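PDB 5VJ4: uncharacterized protein from Borrelia turicatae, which is of unknown function but is probably a lipid-binding surface lipoprotein whose gene is differentially regulated as this relapsing fever spirochete passes between tick and mammal. Local coordinates for residues 208-220 / 279-291. Numbering follows the deposited sequence.
Sequences DRFAQAVVYYAPR and VRMIDIYRGVKIE. With SO4 (sulfate ion), chain D.
Tyr-216 lays one face of its ring over the extended chain of Arg-286, a CH-pi contact with Arg-286 CD 3.9 Å from the centroid of the Tyr-216 ring. Farther along, the Arg-286 guanidinium completes a cation-pi pair, its plane tilted 63° from the ring. Asp-283 is the polar hub. Its OD1 takes both end nitrogens of Arg-220, NH1 at 2.9 Å and NH2 at 2.8 Å, in an end-on salt bridge onto one oxygen, while OD2 accepts a weak bond from Tyr-217 OH. With CG anti to its carbonyl carbon (chi1 -55°) and the chain extended beyond, Arg-220 reaches a hole among Val-279, Ile-282, Asp-283 and Arg-286, with Val-279 CB centred over one guanidinium face. Arg-209 bends at its second torsion, and its NH2 meets Asp-283 O, which also accepts from Gly-287 N, at 3.1 Å from above the carbonyl plane; Gly-287 CA lies over one guanidinium face, toward its rim. Asp-245 of helix 243-256 bridges Arg-220 NE and Arg-286 NH2, probably offsetting the closeness of these arginines. The axes of segments 208-214 and 279-291, the latter within helix 263-301, cross at 132°, 10.9 Å apart, with helix 176-201 touching Tyr-217 and Val-279 and helix 345-365 touching Arg-209 and Val-288.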
# COMPACT_ATOMS: atom_id res chain seq x y z
N ASP A 208 -22.41 9.29 -12.06
CA ASP A 208 -21.45 10.10 -12.83
C ASP A 208 -20.01 9.71 -12.53
O ASP A 208 -19.21 9.50 -13.46
CB ASP A 208 -21.61 11.59 -12.56
CG ASP A 208 -23.01 12.06 -12.71
OD1 ASP A 208 -23.54 11.97 -13.84
OD2 ASP A 208 -23.58 12.52 -11.69
N ARG A 209 -19.68 9.61 -11.24
CA ARG A 209 -18.36 9.16 -10.84
C ARG A 209 -18.04 7.74 -11.27
O ARG A 209 -16.93 7.48 -11.73
CB ARG A 209 -18.12 9.35 -9.34
CG ARG A 209 -16.73 8.91 -8.88
CD ARG A 209 -15.61 9.69 -9.54
NE ARG A 209 -14.32 9.41 -8.91
CZ ARG A 209 -13.14 9.64 -9.48
NH1 ARG A 209 -13.05 10.14 -10.71
NH2 ARG A 209 -12.05 9.34 -8.81
N PHE A 210 -18.99 6.82 -11.12
CA PHE A 210 -18.73 5.44 -11.48
C PHE A 210 -18.32 5.37 -12.96
O PHE A 210 -17.31 4.75 -13.30
CB PHE A 210 -19.91 4.50 -11.20
CG PHE A 210 -19.71 3.14 -11.77
CD1 PHE A 210 -19.94 2.90 -13.14
CD2 PHE A 210 -19.23 2.09 -10.97
CE1 PHE A 210 -19.70 1.63 -13.68
CE2 PHE A 210 -19.00 0.81 -11.51
CZ PHE A 210 -19.23 0.58 -12.87
N ALA A 211 -19.09 6.01 -13.82
CA ALA A 211 -18.78 5.94 -15.26
C ALA A 211 -17.51 6.69 -15.61
O ALA A 211 -16.79 6.28 -16.50
CB ALA A 211 -19.94 6.46 -16.08
N GLN A 212 -17.24 7.77 -14.87
CA GLN A 212 -16.07 8.63 -15.07
C GLN A 212 -14.81 7.87 -14.74
O GLN A 212 -13.84 7.94 -15.49
CB GLN A 212 -16.18 9.84 -14.15
CG GLN A 212 -15.31 11.03 -14.45
CD GLN A 212 -15.54 12.15 -13.46
OE1 GLN A 212 -15.10 12.09 -12.29
NE2 GLN A 212 -16.25 13.20 -13.90
N ALA A 213 -14.87 7.13 -13.62
CA ALA A 213 -13.73 6.50 -13.00
C ALA A 213 -13.39 5.14 -13.58
O ALA A 213 -12.23 4.73 -13.60
CB ALA A 213 -13.95 6.38 -11.51
N VAL A 214 -14.41 4.44 -14.02
CA VAL A 214 -14.21 3.08 -14.46
C VAL A 214 -13.47 3.03 -15.81
O VAL A 214 -12.77 2.07 -16.09
CB VAL A 214 -15.56 2.32 -14.44
CG1 VAL A 214 -16.37 2.53 -15.72
CG2 VAL A 214 -15.32 0.86 -14.19
N VAL A 215 -13.61 4.06 -16.63
CA VAL A 215 -12.94 4.04 -17.93
C VAL A 215 -11.46 4.42 -17.85
O VAL A 215 -10.74 4.23 -18.81
CB VAL A 215 -13.63 4.88 -19.02
CG1 VAL A 215 -14.94 4.22 -19.47
CG2 VAL A 215 -13.80 6.31 -18.56
N TYR A 216 -11.02 4.95 -16.71
CA TYR A 216 -9.61 5.16 -16.46
C TYR A 216 -8.78 3.91 -16.74
O TYR A 216 -7.56 4.01 -16.96
CB TYR A 216 -9.34 5.62 -15.01
CG TYR A 216 -9.88 6.98 -14.60
CD1 TYR A 216 -10.08 8.01 -15.54
CD2 TYR A 216 -10.16 7.26 -13.26
CE1 TYR A 216 -10.53 9.25 -15.14
CE2 TYR A 216 -10.64 8.51 -12.86
CZ TYR A 216 -10.83 9.49 -13.80
OH TYR A 216 -11.32 10.70 -13.42
N TYR A 217 -9.43 2.74 -16.72
CA TYR A 217 -8.69 1.47 -16.73
C TYR A 217 -8.53 0.91 -18.13
O TYR A 217 -7.67 0.06 -18.35
CB TYR A 217 -9.30 0.46 -15.71
CG TYR A 217 -8.87 0.78 -14.28
CD1 TYR A 217 -9.62 1.65 -13.49
CD2 TYR A 217 -7.69 0.26 -13.73
CE1 TYR A 217 -9.22 1.99 -12.20
CE2 TYR A 217 -7.27 0.60 -12.43
CZ TYR A 217 -8.03 1.47 -11.67
OH TYR A 217 -7.65 1.81 -10.39
N ALA A 218 -9.33 1.38 -19.08
CA ALA A 218 -9.26 0.89 -20.45
C ALA A 218 -7.85 1.07 -21.06
O ALA A 218 -7.24 0.07 -21.48
CB ALA A 218 -10.33 1.52 -21.30
N PRO A 219 -7.29 2.32 -21.05
CA PRO A 219 -5.91 2.50 -21.44
C PRO A 219 -4.96 1.53 -20.76
O PRO A 219 -4.02 1.03 -21.40
CB PRO A 219 -5.59 3.89 -20.92
CG PRO A 219 -6.87 4.62 -21.01
CD PRO A 219 -7.86 3.60 -20.58
N ARG A 220 -5.20 1.27 -19.47
CA ARG A 220 -4.27 0.52 -18.66
C ARG A 220 -4.21 -0.94 -19.12
O ARG A 220 -3.14 -1.55 -19.09
CB ARG A 220 -4.56 0.68 -17.17
CG ARG A 220 -4.59 2.14 -16.73
CD ARG A 220 -5.03 2.32 -15.27
NE ARG A 220 -4.82 3.67 -14.80
CZ ARG A 220 -5.62 4.32 -13.95
NH1 ARG A 220 -6.71 3.75 -13.48
NH2 ARG A 220 -5.36 5.58 -13.60
N VAL A 279 -1.63 3.88 -9.49
CA VAL A 279 -2.81 4.19 -10.31
C VAL A 279 -4.00 4.63 -9.47
O VAL A 279 -4.72 5.52 -9.85
CB VAL A 279 -3.21 3.07 -11.28
CG1 VAL A 279 -2.07 2.79 -12.22
CG2 VAL A 279 -3.62 1.81 -10.57
N ARG A 280 -4.16 4.06 -8.29
CA ARG A 280 -5.25 4.51 -7.47
C ARG A 280 -5.10 5.97 -7.03
O ARG A 280 -6.06 6.72 -7.03
CB ARG A 280 -5.42 3.60 -6.29
CG ARG A 280 -6.69 3.90 -5.57
CD ARG A 280 -6.98 2.85 -4.53
NE ARG A 280 -8.27 3.16 -3.92
CZ ARG A 280 -8.41 3.89 -2.82
NH1 ARG A 280 -9.62 4.11 -2.34
NH2 ARG A 280 -7.34 4.39 -2.19
N MSE A 281 -3.89 6.39 -6.69
CA MSE A 281 -3.67 7.78 -6.33
C MSE A 281 -3.98 8.66 -7.50
O MSE A 281 -4.38 9.78 -7.31
CB MSE A 281 -2.23 7.95 -5.94
CG MSE A 281 -1.93 9.41 -5.74
SE MSE A 281 0.04 9.68 -5.74
CE MSE A 281 0.52 9.73 -7.64
N ILE A 282 -3.82 8.14 -8.71
CA ILE A 282 -4.09 8.91 -9.93
C ILE A 282 -5.59 9.15 -10.13
O ILE A 282 -6.01 10.28 -10.42
CB ILE A 282 -3.48 8.24 -11.20
CG1 ILE A 282 -1.96 8.15 -11.08
CG2 ILE A 282 -3.86 8.99 -12.47
CD1 ILE A 282 -1.28 7.62 -12.32
N ASP A 283 -6.39 8.07 -10.00
CA ASP A 283 -7.84 8.16 -10.08
C ASP A 283 -8.32 9.17 -9.03
O ASP A 283 -9.08 10.10 -9.36
CB ASP A 283 -8.52 6.81 -9.83
CG ASP A 283 -8.08 5.70 -10.81
OD1 ASP A 283 -7.62 6.01 -11.95
OD2 ASP A 283 -8.22 4.51 -10.40
N ILE A 284 -7.86 9.02 -7.79
CA ILE A 284 -8.36 9.88 -6.73
C ILE A 284 -8.07 11.34 -7.07
O ILE A 284 -8.96 12.17 -7.01
CB ILE A 284 -7.76 9.51 -5.39
CG1 ILE A 284 -8.42 8.24 -4.87
CG2 ILE A 284 -7.91 10.66 -4.42
CD1 ILE A 284 -7.51 7.33 -4.05
N TYR A 285 -6.82 11.61 -7.46
CA TYR A 285 -6.40 12.95 -7.78
C TYR A 285 -7.29 13.54 -8.87
O TYR A 285 -7.67 14.70 -8.80
CB TYR A 285 -4.96 12.94 -8.27
CG TYR A 285 -4.52 14.30 -8.76
CD1 TYR A 285 -4.18 15.31 -7.85
CD2 TYR A 285 -4.47 14.59 -10.12
CE1 TYR A 285 -3.80 16.56 -8.29
CE2 TYR A 285 -4.11 15.84 -10.57
CZ TYR A 285 -3.77 16.81 -9.65
OH TYR A 285 -3.38 18.04 -10.09
N ARG A 286 -7.60 12.74 -9.87
CA ARG A 286 -8.39 13.21 -10.98
C ARG A 286 -9.78 13.62 -10.57
O ARG A 286 -10.30 14.59 -11.10
CB ARG A 286 -8.50 12.15 -12.06
CG ARG A 286 -7.23 11.91 -12.80
CD ARG A 286 -7.48 10.88 -13.86
NE ARG A 286 -6.28 10.65 -14.62
CZ ARG A 286 -5.98 9.52 -15.24
NH1 ARG A 286 -6.78 8.45 -15.16
NH2 ARG A 286 -4.83 9.43 -15.89
N GLY A 287 -10.35 12.87 -9.63
CA GLY A 287 -11.67 13.19 -9.09
C GLY A 287 -11.64 14.55 -8.42
O GLY A 287 -12.53 15.38 -8.64
N VAL A 288 -10.61 14.79 -7.62
CA VAL A 288 -10.53 16.05 -6.91
C VAL A 288 -10.34 17.19 -7.88
O VAL A 288 -10.95 18.23 -7.75
CB VAL A 288 -9.37 16.06 -5.92
CG1 VAL A 288 -9.39 17.38 -5.18
CG2 VAL A 288 -9.49 14.88 -4.97
N LYS A 289 -9.49 16.96 -8.88
CA LYS A 289 -9.20 17.97 -9.85
C LYS A 289 -10.47 18.29 -10.60
O LYS A 289 -10.77 19.45 -10.78
CB LYS A 289 -8.12 17.49 -10.79
CG LYS A 289 -8.13 18.18 -12.15
CD LYS A 289 -6.93 17.79 -13.00
CE LYS A 289 -6.34 19.01 -13.72
NZ LYS A 289 -6.52 19.02 -15.19
N ILE A 290 -11.22 17.26 -11.01
CA ILE A 290 -12.44 17.51 -11.79
C ILE A 290 -13.49 18.23 -10.97
O ILE A 290 -14.10 19.17 -11.47
CB ILE A 290 -12.99 16.27 -12.48
CG1 ILE A 290 -12.00 15.89 -13.59
CG2 ILE A 290 -14.27 16.58 -13.20
CD1 ILE A 290 -12.24 14.57 -14.30
N GLU A 291 -13.65 17.85 -9.72
CA GLU A 291 -14.64 18.50 -8.88
C GLU A 291 -14.30 19.93 -8.58
O GLU A 291 -15.18 20.78 -8.54
CB GLU A 291 -14.93 17.73 -7.59
CG GLU A 291 -15.75 16.48 -7.83
CD GLU A 291 -16.90 16.71 -8.80
OE1 GLU A 291 -17.58 17.76 -8.66
OE2 GLU A 291 -17.10 15.86 -9.70
S SO4 D . -21.02 11.56 -8.12
O1 SO4 D . -21.85 12.49 -7.29
O2 SO4 D . -20.05 12.37 -8.91
O3 SO4 D . -21.77 10.77 -9.13
O4 SO4 D . -20.37 10.61 -7.17